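Local coordinates for SusD/RagB family nutrient-binding outer membrane lipoprotein (PDB 4F7A), which probably binds mucin O-glycans at the bacterial cell surface as a SusD-like outer membrane lipoprotein, handing nutrients on for uptake, at residues N72-L77 with V453-S458; G177-V182 with T192-I197; V211-K216 with W504-N509. One frame throughout, in Å; residues are numbered along the deposited sequence.

Contact 1 (N72-L77 with V453-S458)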
loop_
_atom_site.group_PDB
_atom_site.type_symbol
_atom_site.label_atom_id
_atom_site.label_comp_id
_atom_site.label_asym_id
_atom_site.label_seq_id
_atom_site.Cartn_x
_atom_site.Cartn_y
_atom_site.Cartn_z
ATOM N N ASN A 72 11.513 15.114 -4.500
ATOM C CA ASN A 72 10.424 14.245 -4.937
ATOM C C ASN A 72 9.102 14.990 -5.084
ATOM O O ASN A 72 8.336 14.701 -6.000
ATOM C CB ASN A 72 10.235 13.056 -3.986
ATOM C CG ASN A 72 11.174 11.906 -4.282
ATOM O OD1 ASN A 72 12.134 12.064 -5.021
ATOM N ND2 ASN A 72 10.901 10.728 -3.683
ATOM N N THR A 73 8.835 15.928 -4.172
ATOM C CA THR A 73 7.565 16.626 -4.179
ATOM C C THR A 73 7.296 17.350 -5.503
ATOM O O THR A 73 6.139 17.440 -5.931
ATOM C CB THR A 73 7.422 17.578 -2.952
ATOM O OG1 THR A 73 6.057 18.014 -2.847
ATOM C CG2 THR A 73 8.376 18.793 -3.029
ATOM N N VAL A 74 8.352 17.853 -6.144
ATOM C CA VAL A 74 8.237 18.531 -7.463
ATOM C C VAL A 74 8.682 17.614 -8.598
ATOM O O VAL A 74 9.017 18.063 -9.702
ATOM C CB VAL A 74 9.008 19.866 -7.520
ATOM C CG1 VAL A 74 8.362 20.918 -6.640
ATOM C CG2 VAL A 74 10.551 19.681 -7.166
ATOM N N TYR A 75 8.635 16.311 -8.346
ATOM C CA TYR A 75 8.974 15.309 -9.351
ATOM C C TYR A 75 10.428 15.393 -9.843
ATOM O O TYR A 75 10.723 14.909 -10.937
ATOM C CB TYR A 75 8.024 15.331 -10.562
ATOM C CG TYR A 75 6.590 14.875 -10.344
ATOM C CD1 TYR A 75 6.211 14.077 -9.257
ATOM C CD2 TYR A 75 5.619 15.210 -11.263
ATOM C CE1 TYR A 75 4.900 13.642 -9.108
ATOM C CE2 TYR A 75 4.304 14.786 -11.115
ATOM C CZ TYR A 75 3.952 14.011 -10.046
ATOM O OH TYR A 75 2.648 13.610 -9.941
ATOM N N ALA A 76 11.317 16.011 -9.061
ATOM C CA ALA A 76 12.764 15.937 -9.320
ATOM C C ALA A 76 13.252 14.772 -8.462
ATOM O O ALA A 76 13.704 14.941 -7.340
ATOM C CB ALA A 76 13.457 17.248 -8.949
ATOM N N LEU A 77 13.081 13.564 -8.977
ATOM C CA LEU A 77 13.171 12.399 -8.123
ATOM C C LEU A 77 14.606 12.205 -7.630
ATOM O O LEU A 77 15.546 12.255 -8.405
ATOM C CB LEU A 77 12.684 11.148 -8.851
ATOM C CG LEU A 77 11.221 11.139 -9.312
ATOM C CD1 LEU A 77 10.863 9.809 -9.896
ATOM C CD2 LEU A 77 10.254 11.437 -8.147
ATOM N N VAL A 453 0.738 18.226 -8.882
ATOM C CA VAL A 453 1.866 18.998 -8.404
ATOM C C VAL A 453 1.779 20.430 -8.915
ATOM O O VAL A 453 1.352 20.668 -10.030
ATOM C CB VAL A 453 3.256 18.357 -8.761
ATOM C CG1 VAL A 453 3.371 16.971 -8.131
ATOM C CG2 VAL A 453 3.507 18.339 -10.288
ATOM N N GLN A 454 2.148 21.395 -8.081
ATOM C CA GLN A 454 2.066 22.803 -8.493
ATOM C C GLN A 454 3.222 23.158 -9.412
ATOM O O GLN A 454 3.058 23.951 -10.349
ATOM C CB GLN A 454 2.057 23.704 -7.259
ATOM C CG GLN A 454 0.938 23.334 -6.286
ATOM C CD GLN A 454 0.431 24.510 -5.500
ATOM O OE1 GLN A 454 1.088 25.555 -5.428
ATOM N NE2 GLN A 454 -0.740 24.351 -4.894
ATOM N N THR A 455 4.385 22.561 -9.138
ATOM C CA THR A 455 5.604 22.724 -9.936
ATOM C C THR A 455 6.137 21.341 -10.315
ATOM O O THR A 455 6.243 20.447 -9.459
ATOM C CB THR A 455 6.677 23.499 -9.160
ATOM O OG1 THR A 455 6.230 24.854 -8.942
ATOM C CG2 THR A 455 8.043 23.492 -9.899
ATOM N N ASN A 456 6.469 21.175 -11.590
ATOM C CA ASN A 456 6.919 19.894 -12.147
ATOM C C ASN A 456 8.334 20.075 -12.675
ATOM O O ASN A 456 8.526 20.592 -13.754
ATOM C CB ASN A 456 5.955 19.429 -13.241
ATOM C CG ASN A 456 6.318 18.069 -13.825
ATOM O OD1 ASN A 456 7.476 17.658 -13.791
ATOM N ND2 ASN A 456 5.333 17.396 -14.428
ATOM N N ASN A 457 9.323 19.666 -11.876
ATOM C CA ASN A 457 10.730 19.790 -12.252
ATOM C C ASN A 457 11.310 18.455 -12.705
ATOM O O ASN A 457 12.503 18.186 -12.494
ATOM C CB ASN A 457 11.543 20.374 -11.083
ATOM C CG ASN A 457 11.316 21.884 -10.906
ATOM O OD1 ASN A 457 10.737 22.532 -11.777
ATOM N ND2 ASN A 457 11.778 22.439 -9.785
ATOM N N SER A 458 10.496 17.657 -13.387
ATOM C CA SER A 458 10.922 16.331 -13.850
ATOM C C SER A 458 11.665 16.356 -15.194
ATOM O O SER A 458 11.949 15.297 -15.759
ATOM C CB SER A 458 9.696 15.432 -13.985
ATOM O OG SER A 458 8.979 15.769 -15.156
HETATM O O HOH W 1 0.814 15.879 -10.663
#

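Contact 2 (G177-V182 with T192-I197)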
loop_
_atom_site.group_PDB
_atom_site.type_symbol
_atom_site.label_atom_id
_atom_site.label_comp_id
_atom_site.label_asym_id
_atom_site.label_seq_id
_atom_site.Cartn_x
_atom_site.Cartn_y
_atom_site.Cartn_z
ATOM N N GLY A 177 -2.923 -31.266 11.512
ATOM C CA GLY A 177 -2.097 -30.230 12.109
ATOM C C GLY A 177 -2.969 -29.303 12.956
ATOM O O GLY A 177 -4.096 -28.954 12.574
ATOM N N LYS A 178 -2.458 -28.948 14.122
ATOM C CA LYS A 178 -3.173 -28.073 15.045
ATOM C C LYS A 178 -3.283 -26.662 14.446
ATOM O O LYS A 178 -2.313 -26.145 13.915
ATOM C CB LYS A 178 -2.431 -28.020 16.396
ATOM C CG LYS A 178 -2.432 -29.326 17.187
ATOM C CD LYS A 178 -1.466 -29.245 18.375
ATOM N N GLU A 179 -4.477 -26.067 14.515
ATOM C CA GLU A 179 -4.702 -24.710 14.018
ATOM C C GLU A 179 -3.646 -23.741 14.540
ATOM O O GLU A 179 -3.167 -22.887 13.792
ATOM C CB GLU A 179 -6.110 -24.229 14.397
ATOM C CG GLU A 179 -7.215 -24.733 13.462
ATOM C CD GLU A 179 -7.271 -23.958 12.132
ATOM O OE1 GLU A 179 -6.282 -23.276 11.791
ATOM O OE2 GLU A 179 -8.299 -24.050 11.422
ATOM N N ASP A 180 -3.263 -23.895 15.812
ATOM C CA ASP A 180 -2.325 -22.972 16.437
ATOM C C ASP A 180 -0.861 -23.352 16.259
ATOM O O ASP A 180 0.004 -22.789 16.919
ATOM C CB ASP A 180 -2.667 -22.760 17.916
ATOM C CG ASP A 180 -2.401 -23.985 18.768
ATOM O OD1 ASP A 180 -1.771 -24.952 18.284
ATOM O OD2 ASP A 180 -2.819 -23.968 19.944
ATOM N N GLY A 181 -0.555 -24.262 15.322
ATOM C CA GLY A 181 0.842 -24.585 15.034
ATOM C C GLY A 181 1.647 -23.425 14.477
ATOM O O GLY A 181 2.883 -23.490 14.434
ATOM N N VAL A 182 0.953 -22.371 14.039
ATOM C CA VAL A 182 1.575 -21.118 13.564
ATOM C C VAL A 182 1.819 -20.061 14.654
ATOM O O VAL A 182 2.300 -18.955 14.366
ATOM C CB VAL A 182 0.743 -20.472 12.430
ATOM C CG1 VAL A 182 0.677 -21.412 11.209
ATOM C CG2 VAL A 182 -0.672 -20.087 12.904
ATOM N N THR A 192 -3.841 -18.665 13.494
ATOM C CA THR A 192 -4.166 -20.016 13.099
ATOM C C THR A 192 -3.854 -20.228 11.624
ATOM O O THR A 192 -3.743 -19.279 10.833
ATOM C CB THR A 192 -5.663 -20.355 13.306
ATOM O OG1 THR A 192 -6.457 -19.543 12.428
ATOM C CG2 THR A 192 -6.120 -20.164 14.757
ATOM N N ALA A 193 -3.715 -21.496 11.261
ATOM C CA ALA A 193 -3.547 -21.883 9.844
ATOM C C ALA A 193 -4.691 -21.369 8.969
ATOM O O ALA A 193 -4.453 -20.794 7.901
ATOM C CB ALA A 193 -3.397 -23.395 9.732
ATOM N N SER A 194 -5.932 -21.506 9.428
ATOM C CA SER A 194 -7.067 -20.945 8.698
ATOM C C SER A 194 -6.949 -19.449 8.464
ATOM O O SER A 194 -7.308 -18.963 7.384
ATOM C CB SER A 194 -8.394 -21.239 9.396
ATOM O OG SER A 194 -8.690 -22.611 9.385
ATOM N N ARG A 195 -6.436 -18.702 9.441
ATOM C CA ARG A 195 -6.281 -17.264 9.267
ATOM C C ARG A 195 -5.226 -16.883 8.239
ATOM O O ARG A 195 -5.371 -15.890 7.536
ATOM C CB ARG A 195 -6.016 -16.583 10.612
ATOM C CG ARG A 195 -7.226 -16.582 11.556
ATOM C CD ARG A 195 -8.109 -15.362 11.384
ATOM N NE ARG A 195 -7.471 -14.165 11.925
ATOM C CZ ARG A 195 -7.489 -13.802 13.205
ATOM N NH1 ARG A 195 -8.147 -14.508 14.115
ATOM N NH2 ARG A 195 -6.852 -12.710 13.576
ATOM N N TRP A 196 -4.175 -17.684 8.123
ATOM C CA TRP A 196 -3.208 -17.511 7.039
ATOM C C TRP A 196 -3.844 -17.715 5.668
ATOM O O TRP A 196 -3.571 -16.968 4.744
ATOM C CB TRP A 196 -2.006 -18.461 7.223
ATOM C CG TRP A 196 -0.998 -17.950 8.203
ATOM C CD1 TRP A 196 -0.891 -18.300 9.519
ATOM C CD2 TRP A 196 0.043 -16.993 7.957
ATOM N NE1 TRP A 196 0.154 -17.622 10.106
ATOM C CE2 TRP A 196 0.746 -16.817 9.166
ATOM C CE3 TRP A 196 0.445 -16.263 6.832
ATOM C CZ2 TRP A 196 1.839 -15.964 9.275
ATOM C CZ3 TRP A 196 1.526 -15.395 6.944
ATOM C CH2 TRP A 196 2.202 -15.246 8.171
ATOM N N ILE A 197 -4.709 -18.713 5.545
ATOM C CA ILE A 197 -5.399 -18.941 4.278
ATOM C C ILE A 197 -6.340 -17.781 3.948
ATOM O O ILE A 197 -6.398 -17.306 2.800
ATOM C CB ILE A 197 -6.179 -20.280 4.261
ATOM C CG1 ILE A 197 -5.224 -21.466 4.483
ATOM C CG2 ILE A 197 -6.947 -20.419 2.904
ATOM C CD1 ILE A 197 -5.929 -22.876 4.571
HETATM O O HOH W 2 1.282 -17.159 12.657
#

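Contact 3 (V211-K216 with W504-N509)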
loop_
_atom_site.group_PDB
_atom_site.type_symbol
_atom_site.label_atom_id
_atom_site.label_comp_id
_atom_site.label_asym_id
_atom_site.label_seq_id
_atom_site.Cartn_x
_atom_site.Cartn_y
_atom_site.Cartn_z
ATOM N N VAL A 211 -5.184 -6.362 -11.502
ATOM C CA VAL A 211 -4.982 -6.717 -12.908
ATOM C C VAL A 211 -6.278 -6.619 -13.729
ATOM O O VAL A 211 -6.268 -6.970 -14.898
ATOM C CB VAL A 211 -4.359 -8.130 -13.099
ATOM C CG1 VAL A 211 -3.076 -8.260 -12.275
ATOM C CG2 VAL A 211 -5.344 -9.227 -12.749
ATOM N N SER A 212 -7.372 -6.134 -13.130
ATOM C CA SER A 212 -8.699 -6.173 -13.788
ATOM C C SER A 212 -8.830 -5.327 -15.054
ATOM O O SER A 212 -9.613 -5.687 -15.935
ATOM C CB SER A 212 -9.827 -5.832 -12.807
ATOM O OG SER A 212 -9.673 -4.524 -12.287
ATOM N N ASN A 213 -8.067 -4.231 -15.167
ATOM C CA ASN A 213 -8.111 -3.391 -16.369
ATOM C C ASN A 213 -7.261 -3.957 -17.482
ATOM O O ASN A 213 -7.671 -3.899 -18.630
ATOM C CB ASN A 213 -7.661 -1.963 -16.097
ATOM C CG ASN A 213 -8.634 -1.193 -15.258
ATOM O OD1 ASN A 213 -9.867 -1.431 -15.298
ATOM N ND2 ASN A 213 -8.108 -0.220 -14.521
ATOM N N VAL A 214 -6.096 -4.514 -17.146
ATOM C CA VAL A 214 -5.196 -5.103 -18.160
ATOM C C VAL A 214 -5.558 -6.512 -18.592
ATOM O O VAL A 214 -5.337 -6.882 -19.758
ATOM C CB VAL A 214 -3.690 -5.044 -17.709
ATOM C CG1 VAL A 214 -3.408 -5.984 -16.545
ATOM C CG2 VAL A 214 -2.760 -5.352 -18.875
ATOM N N ASP A 215 -6.099 -7.314 -17.680
ATOM C CA ASP A 215 -6.342 -8.734 -17.954
ATOM C C ASP A 215 -7.590 -9.224 -17.230
ATOM O O ASP A 215 -7.519 -9.833 -16.141
ATOM C CB ASP A 215 -5.111 -9.557 -17.568
ATOM C CG ASP A 215 -5.121 -10.970 -18.154
ATOM O OD1 ASP A 215 -6.195 -11.495 -18.471
ATOM O OD2 ASP A 215 -4.035 -11.585 -18.265
ATOM N N LYS A 216 -8.746 -8.949 -17.830
ATOM C CA LYS A 216 -10.012 -9.276 -17.192
ATOM C C LYS A 216 -10.177 -10.768 -16.970
ATOM O O LYS A 216 -10.784 -11.187 -15.974
ATOM C CB LYS A 216 -11.201 -8.748 -18.003
ATOM C CG LYS A 216 -12.551 -8.982 -17.325
ATOM C CD LYS A 216 -13.698 -8.335 -18.125
ATOM C CE LYS A 216 -15.072 -8.712 -17.547
ATOM N NZ LYS A 216 -16.169 -8.043 -18.310
ATOM N N TRP A 504 -0.045 -3.118 -15.255
ATOM C CA TRP A 504 -1.449 -3.052 -14.799
ATOM C C TRP A 504 -2.132 -1.706 -14.933
ATOM O O TRP A 504 -3.339 -1.609 -14.694
ATOM C CB TRP A 504 -1.642 -3.595 -13.385
ATOM C CG TRP A 504 -0.708 -3.105 -12.291
ATOM C CD1 TRP A 504 0.142 -3.891 -11.558
ATOM C CD2 TRP A 504 -0.595 -1.784 -11.732
ATOM N NE1 TRP A 504 0.786 -3.148 -10.614
ATOM C CE2 TRP A 504 0.367 -1.849 -10.700
ATOM C CE3 TRP A 504 -1.188 -0.562 -12.008
ATOM C CZ2 TRP A 504 0.711 -0.747 -9.935
ATOM C CZ3 TRP A 504 -0.838 0.530 -11.281
ATOM C CH2 TRP A 504 0.124 0.445 -10.252
ATOM N N ASP A 505 -1.379 -0.705 -15.360
ATOM C CA ASP A 505 -1.845 0.671 -15.533
ATOM C C ASP A 505 -2.135 0.864 -17.019
ATOM O O ASP A 505 -1.209 1.040 -17.822
ATOM C CB ASP A 505 -0.737 1.627 -15.050
ATOM C CG ASP A 505 -1.059 3.095 -15.252
ATOM O OD1 ASP A 505 -2.140 3.421 -15.798
ATOM O OD2 ASP A 505 -0.213 3.922 -14.855
ATOM N N THR A 506 -3.413 0.810 -17.379
ATOM C CA THR A 506 -3.832 0.957 -18.782
ATOM C C THR A 506 -4.218 2.394 -19.109
ATOM O O THR A 506 -4.495 2.716 -20.251
ATOM C CB THR A 506 -5.041 0.061 -19.089
ATOM O OG1 THR A 506 -6.125 0.437 -18.231
ATOM C CG2 THR A 506 -4.692 -1.404 -18.856
ATOM N N GLY A 507 -4.289 3.252 -18.106
ATOM C CA GLY A 507 -4.693 4.632 -18.322
ATOM C C GLY A 507 -6.195 4.821 -18.331
ATOM O O GLY A 507 -6.664 5.944 -18.465
ATOM N N LYS A 508 -6.967 3.739 -18.214
ATOM C CA LYS A 508 -8.410 3.878 -18.058
ATOM C C LYS A 508 -9.011 2.635 -17.461
ATOM O O LYS A 508 -8.414 1.570 -17.498
ATOM C CB LYS A 508 -9.101 4.227 -19.375
ATOM C CG LYS A 508 -9.180 3.116 -20.390
ATOM C CD LYS A 508 -9.819 3.656 -21.679
ATOM C CE LYS A 508 -10.146 2.541 -22.676
ATOM N NZ LYS A 508 -8.977 1.651 -22.948
ATOM N N ASN A 509 -10.192 2.782 -16.883
ATOM C CA ASN A 509 -10.874 1.658 -16.315
ATOM C C ASN A 509 -11.667 1.018 -17.436
ATOM O O ASN A 509 -12.428 1.688 -18.138
ATOM C CB ASN A 509 -11.695 2.091 -15.102
ATOM C CG ASN A 509 -10.807 2.662 -14.023
ATOM O OD1 ASN A 509 -9.817 2.023 -13.659
ATOM N ND2 ASN A 509 -11.134 3.869 -13.509
HETATM O O HOH W 3 -5.273 0.368 -15.062
HETATM O O HOH W 4 -5.181 -3.592 -14.398
#

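Contact 1 (N72-L77 with V453-S458)
Y75 and V453 make the main apolar contact between loops 72-77 and 453-458. V453 CG1 sits over one face of the tyrosine ring, 3.8 Å from the centroid of the Y75 ring and 19° off its normal, a CH-pi contact; CG2 of the valine reaches CE2 and CD2. N456 meets the same ring at its edge, amide and ring planes nearly perpendicular. V74 lies alongside T455 and N457, with CG1 against T455 CB and CG2 against the N457 amide.

Among polar contacts, N457 N donates to V74 O at 2.7 Å, joining the backbones directly. A water bridges the tyrosine hydroxyl and the second loop, 3.0 Å from Y75 OH and 2.9 Å from V453 N; Y75 OH also bonds to I468 N. An alanine in place of Y75 would probably leave V453 CG1 without its aromatic face and the bridging water without its hydroxyl partner.

N456 holds its own loop in shape: with CG anti to the backbone N (chi1 -177°), OD1 accepts from S458 N at 3.0 Å, while ND2 bonds to I462 O and T464 OG1. This is an Asx turn, here set in a packing of two irregular loops of the SusD-like fold.

Contact 2 (G177-V182 with T192-I197)
S194 OG donates to E179 OE2 at 2.5 Å, and S194 N to E179 OE1 at 3.0 Å and a nearly straight 169°. Both carboxylate oxygens use their syn lone pairs, so one serine grips E179 like a fork at the N-terminus of helix 193-210, where T192 is the N-cap. The carboxylate faces the first turn of the helix, whose dipole would probably steady its negative charge. A bend at CB-CG (chi2 -78°) turns the carboxylate back onto S194 N and OG; E179 OE1 also passes 3.5 Å from A193 CB.

The backbone of E179 adds a third bond: A193 N donates to E179 O at 2.9 Å, on a lone pair in the carbonyl plane. T192 caps from within the helix's own segment, its OG1 accepting from R195 N at 3.1 Å. Loop 177-182 is thus tied to the start of the helix that follows it, while L173 of the preceding helix 151-174 packs on E179, A193 and S194.

Beside this polar cluster the V182 side chain runs antiparallel to that of W196, its CB 3.7 Å from W196 NE1. V182 CG2 lies at the indole edge, 3.8 Å from W196 CD1, and a water links W196 NE1 to V182 O.

Contact 3 (V211-K216 with W504-N509)
N213 and N509 cross with their amide planes 41° apart, and N213 ND2 donates to N509 OD1 at 2.9 Å. The acceptor receives this bond on a lone pair in its carbonyl plane, although N509 OD1 itself is tilted 20° out of the N213 amide plane. Torsion explains the reach: N213 CG is anti to its carbonyl carbon (chi1 -70°), carrying the amide across to the chain at N509, with N213 OD1 3.4 Å from N509 CA. The other atoms of both amides are held as well, N213 OD1 by R347 and the backbone N of N510, N509 ND2 by E417 and T445 O.

V214 faces the other end of the segment. Its CG1 lies 3.9 Å from W504 CA, while T506 CG2 comes against V214 CA; the indole itself leads away from loop 211-216, its NE1 bonded to D130.

Two waters fill in the polar side. One accepts from N213 ND2 and T506 N and donates to W504 O, the water oxygen 2.9 Å from N213 ND2. The second accepts from V214 N and donates to W504 O, so this carbonyl receives both waters.

Two irregular segments, joined by one direct amide-amide bond, two bridging waters and the packing of V214, meet in a mainly helical, TPR-like SusD fold: the turn between helices 193-210 and 216-228 is covered by the C-terminal part of the chain.

The three contacts are separate, none touching another. Contact 1 and contact 2 lie on opposite sides of the chain's centre, their centres 47 Å apart, with contact 2 nested in the loop that contact 1 closes. Contact 3 lies off the line between them, its centre 26 Å from that of contact 1 and 34 Å from that of contact 2. Helix 193-210 connects contacts 2 and 3: it begins in contact 2 and leads into the 211-216 loop of contact 3. Contacts 1 and 3 alternate along the sequence, each joining an earlier segment to a late one. A bound sodium ion lies about 10 Å from the side chain of N456 in contact 1.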